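Local coordinates for protein pyocin S5 (Pseudomonas aeruginosa PAO1, PDB 6THK) that kills other Pseudomonas cells as a bacteriocin, probably by forming a channel that depolarises the cytoplasmic membrane, at residues L349-I358 against G448-F459; W435-E443 against L474-M482. The protein carries 1 engineered substitution. One frame throughout, in Å; residues are numbered along the deposited sequence.

Interaction 1. Residues L349-I358 against G448-F459; sequences LAEGARGKNI and GAAASWLVGIAF
The backbone oxygen of Lys356 is gripped twice where the end of helix 340-353 meets the start of helix 451-464. Ala451 N donates to Lys356 O at 3.0 Å along an almost straight N-H...O line (175°), approaching from above the carbonyl plane. Water 1 donates to Lys356 O at 2.7 Å; it also donates to Ala353 O and accepts from Ser452 N, so that one water joins the turn of residues 353-356 to the first turn of helix 451-464. A second backbone bond, from Ile358 N to Ala449 O (3.3 Å), completes a single beta bridge between Asn357 and Ala450. Beyond it, water 2 donates to both Asn357 OD1 and Gly448 O. The type II turn from Ala353 to Lys356, with Gly355 at positive phi, reverses the chain, and Lys356 NZ folds back onto Gly352 O.

Both segments belong to the colicin pore-forming domain, a bundle of helices in which the predicted transmembrane segment 453-478 is packed inside other helices in the soluble form. Here helices 349-353 and 451-459 run nearly antiparallel, their short axes 8.8 Å apart. Val455 packs against the other helix with both methyls: CG2, beside its own backbone N, meets Ala353 CB at 3.7 Å, while CG1 lies against Ala350. That CG1 also sits over one face of the Phe459 ring, whose CE2 reaches Ala350 CB; the Phe459 ring also meets that of Phe330, their planes at about 35°. At the other end Ile358 and Leu454 come tip to tip, Ile358 CG1 to Leu454 CD1 at 3.6 Å, and Ile358 CD1 rests on Ala449 CB at 3.6 Å.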
loop_
_atom_site.group_PDB
_atom_site.type_symbol
_atom_site.label_atom_id
_atom_site.label_comp_id
_atom_site.label_asym_id
_atom_site.label_seq_id
_atom_site.Cartn_x
_atom_site.Cartn_y
_atom_site.Cartn_z
ATOM N N LEU A 349 53.135 -21.568 17.406
ATOM C CA LEU A 349 53.425 -20.543 16.405
ATOM C C LEU A 349 52.184 -19.684 16.170
ATOM O O LEU A 349 52.272 -18.466 16.270
ATOM C CB LEU A 349 53.972 -21.144 15.082
ATOM C CG LEU A 349 54.425 -20.134 14.013
ATOM C CD1 LEU A 349 55.676 -19.380 14.458
ATOM C CD2 LEU A 349 54.723 -20.829 12.700
ATOM N N ALA A 350 51.019 -20.327 15.924
ATOM C CA ALA A 350 49.725 -19.680 15.703
ATOM C C ALA A 350 49.216 -18.861 16.896
ATOM O O ALA A 350 48.650 -17.771 16.700
ATOM C CB ALA A 350 48.688 -20.711 15.301
ATOM N N GLU A 351 49.401 -19.391 18.132
ATOM C CA GLU A 351 48.968 -18.722 19.366
ATOM C C GLU A 351 49.865 -17.536 19.737
ATOM O O GLU A 351 49.365 -16.505 20.197
ATOM C CB GLU A 351 48.906 -19.716 20.527
ATOM C CG GLU A 351 48.335 -19.138 21.814
ATOM C CD GLU A 351 46.957 -18.491 21.745
ATOM O OE1 GLU A 351 46.137 -18.882 20.877
ATOM O OE2 GLU A 351 46.676 -17.638 22.620
ATOM N N GLY A 352 51.166 -17.703 19.556
ATOM C CA GLY A 352 52.146 -16.667 19.848
ATOM C C GLY A 352 52.123 -15.496 18.886
ATOM O O GLY A 352 52.740 -14.469 19.170
ATOM N N ALA A 353 51.433 -15.649 17.727
ATOM C CA ALA A 353 51.296 -14.607 16.686
ATOM C C ALA A 353 50.049 -13.756 16.937
ATOM O O ALA A 353 49.957 -12.616 16.473
ATOM C CB ALA A 353 51.211 -15.252 15.312
ATOM N N ARG A 354 49.081 -14.326 17.662
ATOM C CA ARG A 354 47.812 -13.696 18.036
ATOM C C ARG A 354 48.094 -12.302 18.649
ATOM O O ARG A 354 48.976 -12.166 19.512
ATOM C CB ARG A 354 47.076 -14.630 19.021
ATOM C CG ARG A 354 45.567 -14.543 18.981
ATOM C CD ARG A 354 44.857 -15.764 19.576
ATOM N NE ARG A 354 44.684 -16.831 18.585
ATOM C CZ ARG A 354 43.681 -16.906 17.710
ATOM N NH1 ARG A 354 42.730 -15.981 17.697
ATOM N NH2 ARG A 354 43.628 -17.905 16.836
ATOM N N GLY A 355 47.444 -11.280 18.089
ATOM C CA GLY A 355 47.577 -9.890 18.514
ATOM C C GLY A 355 48.892 -9.196 18.240
ATOM O O GLY A 355 49.093 -8.067 18.684
ATOM N N LYS A 356 49.788 -9.847 17.509
ATOM C CA LYS A 356 51.092 -9.297 17.155
ATOM C C LYS A 356 51.116 -8.906 15.667
ATOM O O LYS A 356 50.266 -9.362 14.892
ATOM C CB LYS A 356 52.208 -10.315 17.448
ATOM C CG LYS A 356 52.536 -10.555 18.931
ATOM C CD LYS A 356 53.838 -11.382 19.036
ATOM C CE LYS A 356 54.277 -11.688 20.452
ATOM N NZ LYS A 356 53.285 -12.530 21.182
ATOM N N ASN A 357 52.067 -8.032 15.294
ATOM C CA ASN A 357 52.296 -7.628 13.906
ATOM C C ASN A 357 53.635 -8.233 13.449
ATOM O O ASN A 357 54.394 -8.756 14.271
ATOM C CB ASN A 357 52.347 -6.099 13.763
ATOM C CG ASN A 357 51.050 -5.395 14.030
ATOM O OD1 ASN A 357 50.077 -5.510 13.275
ATOM N ND2 ASN A 357 51.041 -4.609 15.095
ATOM N N ILE A 358 53.920 -8.164 12.143
ATOM C CA ILE A 358 55.155 -8.680 11.563
ATOM C C ILE A 358 56.311 -7.747 11.936
ATOM O O ILE A 358 56.143 -6.527 11.916
ATOM C CB ILE A 358 54.932 -8.807 10.043
ATOM C CG1 ILE A 358 53.951 -9.948 9.767
ATOM C CG2 ILE A 358 56.240 -8.959 9.245
ATOM C CD1 ILE A 358 53.026 -9.747 8.625
ATOM N N GLY A 448 53.170 -4.090 7.878
ATOM C CA GLY A 448 51.948 -3.634 8.537
ATOM C C GLY A 448 50.854 -4.671 8.692
ATOM O O GLY A 448 49.766 -4.342 9.182
ATOM N N ALA A 449 51.107 -5.922 8.263
ATOM C CA ALA A 449 50.102 -6.986 8.382
ATOM C C ALA A 449 50.231 -7.717 9.727
ATOM O O ALA A 449 51.208 -7.522 10.466
ATOM C CB ALA A 449 50.187 -7.961 7.206
ATOM N N ALA A 450 49.210 -8.488 10.047
ATOM C CA ALA A 450 49.189 -9.227 11.278
ATOM C C ALA A 450 50.123 -10.398 11.137
ATOM O O ALA A 450 50.222 -10.991 10.075
ATOM C CB ALA A 450 47.785 -9.704 11.571
ATOM N N ALA A 451 50.746 -10.782 12.243
ATOM C CA ALA A 451 51.680 -11.902 12.302
ATOM C C ALA A 451 51.019 -13.240 11.940
ATOM O O ALA A 451 51.647 -14.098 11.353
ATOM C CB ALA A 451 52.364 -11.967 13.654
ATOM N N SER A 452 49.738 -13.385 12.276
ATOM C CA SER A 452 48.922 -14.556 11.979
ATOM C C SER A 452 48.812 -14.833 10.472
ATOM O O SER A 452 48.673 -15.975 10.077
ATOM C CB SER A 452 47.536 -14.408 12.594
ATOM O OG SER A 452 47.632 -13.987 13.936
ATOM N N TRP A 453 48.824 -13.791 9.640
ATOM C CA TRP A 453 48.796 -13.967 8.197
ATOM C C TRP A 453 50.034 -14.746 7.734
ATOM O O TRP A 453 49.930 -15.611 6.879
ATOM C CB TRP A 453 48.716 -12.625 7.467
ATOM C CG TRP A 453 48.523 -12.809 6.013
ATOM C CD1 TRP A 453 47.449 -13.366 5.403
ATOM C CD2 TRP A 453 49.443 -12.476 4.978
ATOM N NE1 TRP A 453 47.632 -13.390 4.051
ATOM C CE2 TRP A 453 48.851 -12.845 3.762
ATOM C CE3 TRP A 453 50.706 -11.890 4.958
ATOM C CZ2 TRP A 453 49.478 -12.654 2.546
ATOM C CZ3 TRP A 453 51.323 -11.706 3.749
ATOM C CH2 TRP A 453 50.710 -12.081 2.560
ATOM N N LEU A 454 51.195 -14.445 8.314
ATOM C CA LEU A 454 52.438 -15.154 8.017
ATOM C C LEU A 454 52.307 -16.619 8.414
ATOM O O LEU A 454 52.785 -17.499 7.717
ATOM C CB LEU A 454 53.598 -14.566 8.801
ATOM C CG LEU A 454 54.266 -13.288 8.332
ATOM C CD1 LEU A 454 55.574 -13.109 9.080
ATOM C CD2 LEU A 454 54.494 -13.327 6.833
ATOM N N VAL A 455 51.665 -16.865 9.558
ATOM C CA VAL A 455 51.418 -18.210 10.059
ATOM C C VAL A 455 50.519 -18.965 9.088
ATOM O O VAL A 455 50.712 -20.143 8.860
ATOM C CB VAL A 455 50.821 -18.207 11.473
ATOM C CG1 VAL A 455 50.629 -19.627 11.959
ATOM C CG2 VAL A 455 51.726 -17.451 12.427
ATOM N N GLY A 456 49.535 -18.280 8.513
ATOM C CA GLY A 456 48.662 -18.877 7.521
ATOM C C GLY A 456 49.470 -19.297 6.304
ATOM O O GLY A 456 49.246 -20.361 5.753
ATOM N N ILE A 457 50.414 -18.451 5.898
ATOM C CA ILE A 457 51.307 -18.724 4.786
ATOM C C ILE A 457 52.137 -19.970 5.086
ATOM O O ILE A 457 52.301 -20.832 4.233
ATOM C CB ILE A 457 52.221 -17.519 4.525
ATOM C CG1 ILE A 457 51.439 -16.416 3.823
ATOM C CG2 ILE A 457 53.432 -17.925 3.715
ATOM C CD1 ILE A 457 52.198 -15.122 3.688
ATOM N N ALA A 458 52.650 -20.055 6.308
ATOM C CA ALA A 458 53.437 -21.212 6.771
ATOM C C ALA A 458 52.625 -22.506 6.705
ATOM O O ALA A 458 53.091 -23.512 6.183
ATOM C CB ALA A 458 53.925 -20.967 8.193
ATOM N N PHE A 459 51.411 -22.460 7.206
ATOM C CA PHE A 459 50.484 -23.585 7.244
ATOM C C PHE A 459 49.962 -23.945 5.833
ATOM O O PHE A 459 49.918 -25.134 5.508
ATOM C CB PHE A 459 49.331 -23.299 8.231
ATOM C CG PHE A 459 49.677 -23.214 9.717
ATOM C CD1 PHE A 459 50.999 -23.290 10.152
ATOM C CD2 PHE A 459 48.679 -23.052 10.676
ATOM C CE1 PHE A 459 51.312 -23.235 11.523
ATOM C CE2 PHE A 459 48.993 -22.993 12.036
ATOM C CZ PHE A 459 50.307 -23.095 12.450
HETATM O O HOH W 1 48.531 -11.384 14.397
HETATM O O HOH W 2 47.783 -4.710 11.486
#

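Interaction 2. Residues W435-E443 against L474-M482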
loop_
_atom_site.group_PDB
_atom_site.type_symbol
_atom_site.label_atom_id
_atom_site.label_comp_id
_atom_site.label_asym_id
_atom_site.label_seq_id
_atom_site.Cartn_x
_atom_site.Cartn_y
_atom_site.Cartn_z
ATOM N N TRP A 435 69.481 -15.736 4.152
ATOM C CA TRP A 435 68.084 -15.490 4.471
ATOM C C TRP A 435 67.736 -13.996 4.477
ATOM O O TRP A 435 66.568 -13.637 4.465
ATOM C CB TRP A 435 67.710 -16.161 5.791
ATOM C CG TRP A 435 67.583 -17.643 5.653
ATOM C CD1 TRP A 435 68.532 -18.569 5.923
ATOM C CD2 TRP A 435 66.447 -18.362 5.176
ATOM N NE1 TRP A 435 68.059 -19.822 5.659
ATOM C CE2 TRP A 435 66.778 -19.721 5.196
ATOM C CE3 TRP A 435 65.179 -17.988 4.740
ATOM C CZ2 TRP A 435 65.893 -20.704 4.800
ATOM C CZ3 TRP A 435 64.306 -18.963 4.350
ATOM C CH2 TRP A 435 64.662 -20.305 4.381
ATOM N N LYS A 436 68.751 -13.136 4.505
ATOM C CA LYS A 436 68.543 -11.671 4.453
ATOM C C LYS A 436 67.603 -11.273 3.280
ATOM O O LYS A 436 66.614 -10.588 3.550
ATOM C CB LYS A 436 69.878 -10.891 4.415
ATOM C CG LYS A 436 70.797 -11.160 5.619
ATOM C CD LYS A 436 71.980 -10.179 5.710
ATOM C CE LYS A 436 73.151 -10.516 4.809
ATOM N NZ LYS A 436 73.907 -11.701 5.296
ATOM N N PRO A 437 67.774 -11.792 2.022
ATOM C CA PRO A 437 66.821 -11.441 0.947
ATOM C C PRO A 437 65.438 -12.079 1.112
ATOM O O PRO A 437 64.516 -11.724 0.384
ATOM C CB PRO A 437 67.529 -11.925 -0.331
ATOM C CG PRO A 437 68.965 -12.137 0.075
ATOM C CD PRO A 437 68.871 -12.616 1.477
ATOM N N PHE A 438 65.332 -13.115 1.937
ATOM C CA PHE A 438 64.017 -13.671 2.229
ATOM C C PHE A 438 63.197 -12.775 3.147
ATOM O O PHE A 438 62.027 -12.525 2.915
ATOM C CB PHE A 438 64.084 -15.056 2.850
ATOM C CG PHE A 438 62.738 -15.594 3.207
ATOM C CD1 PHE A 438 61.919 -16.119 2.237
ATOM C CD2 PHE A 438 62.274 -15.528 4.500
ATOM C CE1 PHE A 438 60.667 -16.599 2.555
ATOM C CE2 PHE A 438 61.028 -16.002 4.827
ATOM C CZ PHE A 438 60.222 -16.538 3.853
ATOM N N PHE A 439 63.832 -12.349 4.233
ATOM C CA PHE A 439 63.191 -11.508 5.230
ATOM C C PHE A 439 62.783 -10.185 4.617
ATOM O O PHE A 439 61.719 -9.655 4.912
ATOM C CB PHE A 439 64.098 -11.305 6.443
ATOM C CG PHE A 439 64.284 -12.544 7.265
ATOM C CD1 PHE A 439 63.194 -13.251 7.725
ATOM C CD2 PHE A 439 65.543 -13.013 7.559
ATOM C CE1 PHE A 439 63.357 -14.394 8.473
ATOM C CE2 PHE A 439 65.714 -14.157 8.304
ATOM C CZ PHE A 439 64.620 -14.848 8.763
ATOM N N VAL A 440 63.635 -9.655 3.750
ATOM C CA VAL A 440 63.335 -8.410 3.073
ATOM C C VAL A 440 62.101 -8.591 2.201
ATOM O O VAL A 440 61.244 -7.723 2.151
ATOM C CB VAL A 440 64.502 -7.953 2.191
ATOM C CG1 VAL A 440 64.015 -6.959 1.155
ATOM C CG2 VAL A 440 65.598 -7.342 3.038
ATOM N N LYS A 441 62.016 -9.717 1.505
ATOM C CA LYS A 441 60.866 -9.984 0.666
ATOM C C LYS A 441 59.584 -10.099 1.486
ATOM O O LYS A 441 58.559 -9.562 1.098
ATOM C CB LYS A 441 61.099 -11.247 -0.163
ATOM C CG LYS A 441 59.834 -11.940 -0.629
ATOM C CD LYS A 441 59.531 -11.620 -2.079
ATOM C CE LYS A 441 58.093 -11.182 -2.249
ATOM N NZ LYS A 441 57.542 -11.582 -3.568
ATOM N N ILE A 442 59.628 -10.805 2.613
ATOM C CA ILE A 442 58.428 -10.921 3.439
ATOM C C ILE A 442 58.017 -9.590 4.052
ATOM O O ILE A 442 56.845 -9.254 4.071
ATOM C CB ILE A 442 58.482 -12.036 4.510
ATOM C CG1 ILE A 442 59.899 -12.310 4.974
ATOM C CG2 ILE A 442 57.865 -13.316 3.984
ATOM C CD1 ILE A 442 59.972 -13.463 5.946
ATOM N N GLU A 443 58.989 -8.811 4.515
ATOM C CA GLU A 443 58.677 -7.521 5.112
ATOM C C GLU A 443 58.023 -6.622 4.089
ATOM O O GLU A 443 57.060 -5.934 4.384
ATOM C CB GLU A 443 59.937 -6.841 5.642
ATOM C CG GLU A 443 59.824 -5.329 5.725
ATOM C CD GLU A 443 61.171 -4.647 5.795
ATOM O OE1 GLU A 443 61.721 -4.310 4.729
ATOM O OE2 GLU A 443 61.685 -4.453 6.914
ATOM N N LEU A 474 61.700 -25.782 9.380
ATOM C CA LEU A 474 62.524 -24.645 8.937
ATOM C C LEU A 474 61.619 -23.463 8.540
ATOM O O LEU A 474 61.957 -22.315 8.841
ATOM C CB LEU A 474 63.437 -25.069 7.782
ATOM C CG LEU A 474 64.419 -24.038 7.232
ATOM C CD1 LEU A 474 65.295 -23.453 8.334
ATOM C CD2 LEU A 474 65.303 -24.666 6.174
ATOM N N VAL A 475 60.458 -23.775 7.971
ATOM C CA VAL A 475 59.476 -22.777 7.589
ATOM C C VAL A 475 58.962 -22.083 8.846
ATOM O O VAL A 475 58.896 -20.869 8.903
ATOM C CB VAL A 475 58.298 -23.406 6.838
ATOM C CG1 VAL A 475 57.064 -22.540 6.962
ATOM C CG2 VAL A 475 58.656 -23.622 5.383
ATOM N N MET A 476 58.597 -22.869 9.846
ATOM C CA MET A 476 58.136 -22.326 11.128
ATOM C C MET A 476 59.208 -21.529 11.812
ATOM O O MET A 476 58.888 -20.506 12.395
ATOM C CB MET A 476 57.627 -23.417 12.055
ATOM C CG MET A 476 56.398 -24.081 11.544
ATOM S SD MET A 476 55.551 -24.982 12.845
ATOM C CE MET A 476 56.645 -26.417 13.071
ATOM N N ALA A 477 60.483 -21.954 11.694
ATOM C CA ALA A 477 61.614 -21.233 12.288
ATOM C C ALA A 477 61.794 -19.845 11.652
ATOM O O ALA A 477 61.893 -18.835 12.352
ATOM C CB ALA A 477 62.881 -22.058 12.165
ATOM N N VAL A 478 61.728 -19.823 10.333
ATOM C CA VAL A 478 61.842 -18.623 9.528
ATOM C C VAL A 478 60.665 -17.652 9.783
ATOM O O VAL A 478 60.872 -16.458 9.945
ATOM C CB VAL A 478 61.983 -19.041 8.056
ATOM C CG1 VAL A 478 61.274 -18.093 7.133
ATOM C CG2 VAL A 478 63.444 -19.201 7.684
ATOM N N THR A 479 59.446 -18.185 9.810
ATOM C CA THR A 479 58.201 -17.445 10.132
ATOM C C THR A 479 58.292 -16.878 11.570
ATOM O O THR A 479 57.933 -15.728 11.789
ATOM C CB THR A 479 56.995 -18.388 9.989
ATOM O OG1 THR A 479 56.952 -18.859 8.649
ATOM C CG2 THR A 479 55.672 -17.747 10.354
ATOM N N GLY A 480 58.768 -17.704 12.515
ATOM C CA GLY A 480 58.936 -17.358 13.923
ATOM C C GLY A 480 59.885 -16.195 14.164
ATOM O O GLY A 480 59.616 -15.365 15.029
ATOM N N ALA A 481 60.996 -16.111 13.400
ATOM C CA ALA A 481 61.966 -14.993 13.469
ATOM C C ALA A 481 61.296 -13.649 13.098
ATOM O O ALA A 481 61.753 -12.579 13.499
ATOM C CB ALA A 481 63.128 -15.253 12.518
ATOM N N MET A 482 60.207 -13.726 12.336
ATOM C CA MET A 482 59.460 -12.570 11.856
ATOM C C MET A 482 58.367 -12.138 12.838
ATOM O O MET A 482 57.709 -11.115 12.620
ATOM C CB MET A 482 58.841 -12.932 10.507
ATOM C CG MET A 482 58.774 -11.785 9.568
ATOM S SD MET A 482 60.379 -11.415 8.881
ATOM C CE MET A 482 60.320 -9.642 8.858
#
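Trp435, just ahead of helix 436-446, lays one face of its indole against Val478. The CG2 methyl stands 3.6 Å from the centroid of the six-membered ring and 17° off the normal, a CH-pi contact in which the two side chains cross at about a right angle. Farther along the indole, CZ2 lies 4.2 Å from Leu474 CD2. Phe438 receives Trp435 CZ3 over one face of its own ring. Phe426 of helix 419-431 meets both Trp435 and Phe438 edge-to-face, while Phe368 of helix 361-378 does the same to Trp435 and Phe439.

This aromatic cluster lies in the interior of the colicin pore-forming domain, where the C-terminal part of the predicted transmembrane segment is buried among other helices. Helices 436-443 and 474-481 cross at -63° with their axes 11.3 Å apart, a spacing spanned largely by the aromatic rings of 435-439, which meet Leu474, Val478, Ala481 and Met482. Val478 O lies at the edge of the Phe439 ring, near its plane, 3.5 Å from Phe439 CE1, and Phe439 CZ meets Ala481 CB. Past this ring slides Met482, whose SD is 3.6 Å from Phe439 CD1 in an oblique Met-aromatic contact. Met482 SD is also 3.6 Å from Ile442 CD1, so the bent methionine chain lies against Phe439 and Ile442 together. Met482 CE comes no nearer than 4.3 Å to Glu443, at CB, while the carboxylate turns elsewhere and its OE2 accepts from Ser361 N.

Interactions 1 and 2 have centres 12 Å apart in the C-terminal pore-forming domain, far from the centre of the elongated chain. Their segments alternate along the sequence, in the order 349-358, 435-443, 448-459, 474-482. Helices 436-446, 451-464 and 468-481 follow one another, and the last two carry the predicted transmembrane segment. The contacts touch directly: Met482 CG lies 3.5 Å from Leu454 CD1 and 3.8 Å from Ile358 CG2, and Ala458 packs on Val475 and Thr479. Helix 451-464 thus packs against 340-353 and 468-481, consistent with a hydrophobic hairpin sheltered inside the bundle before membrane insertion.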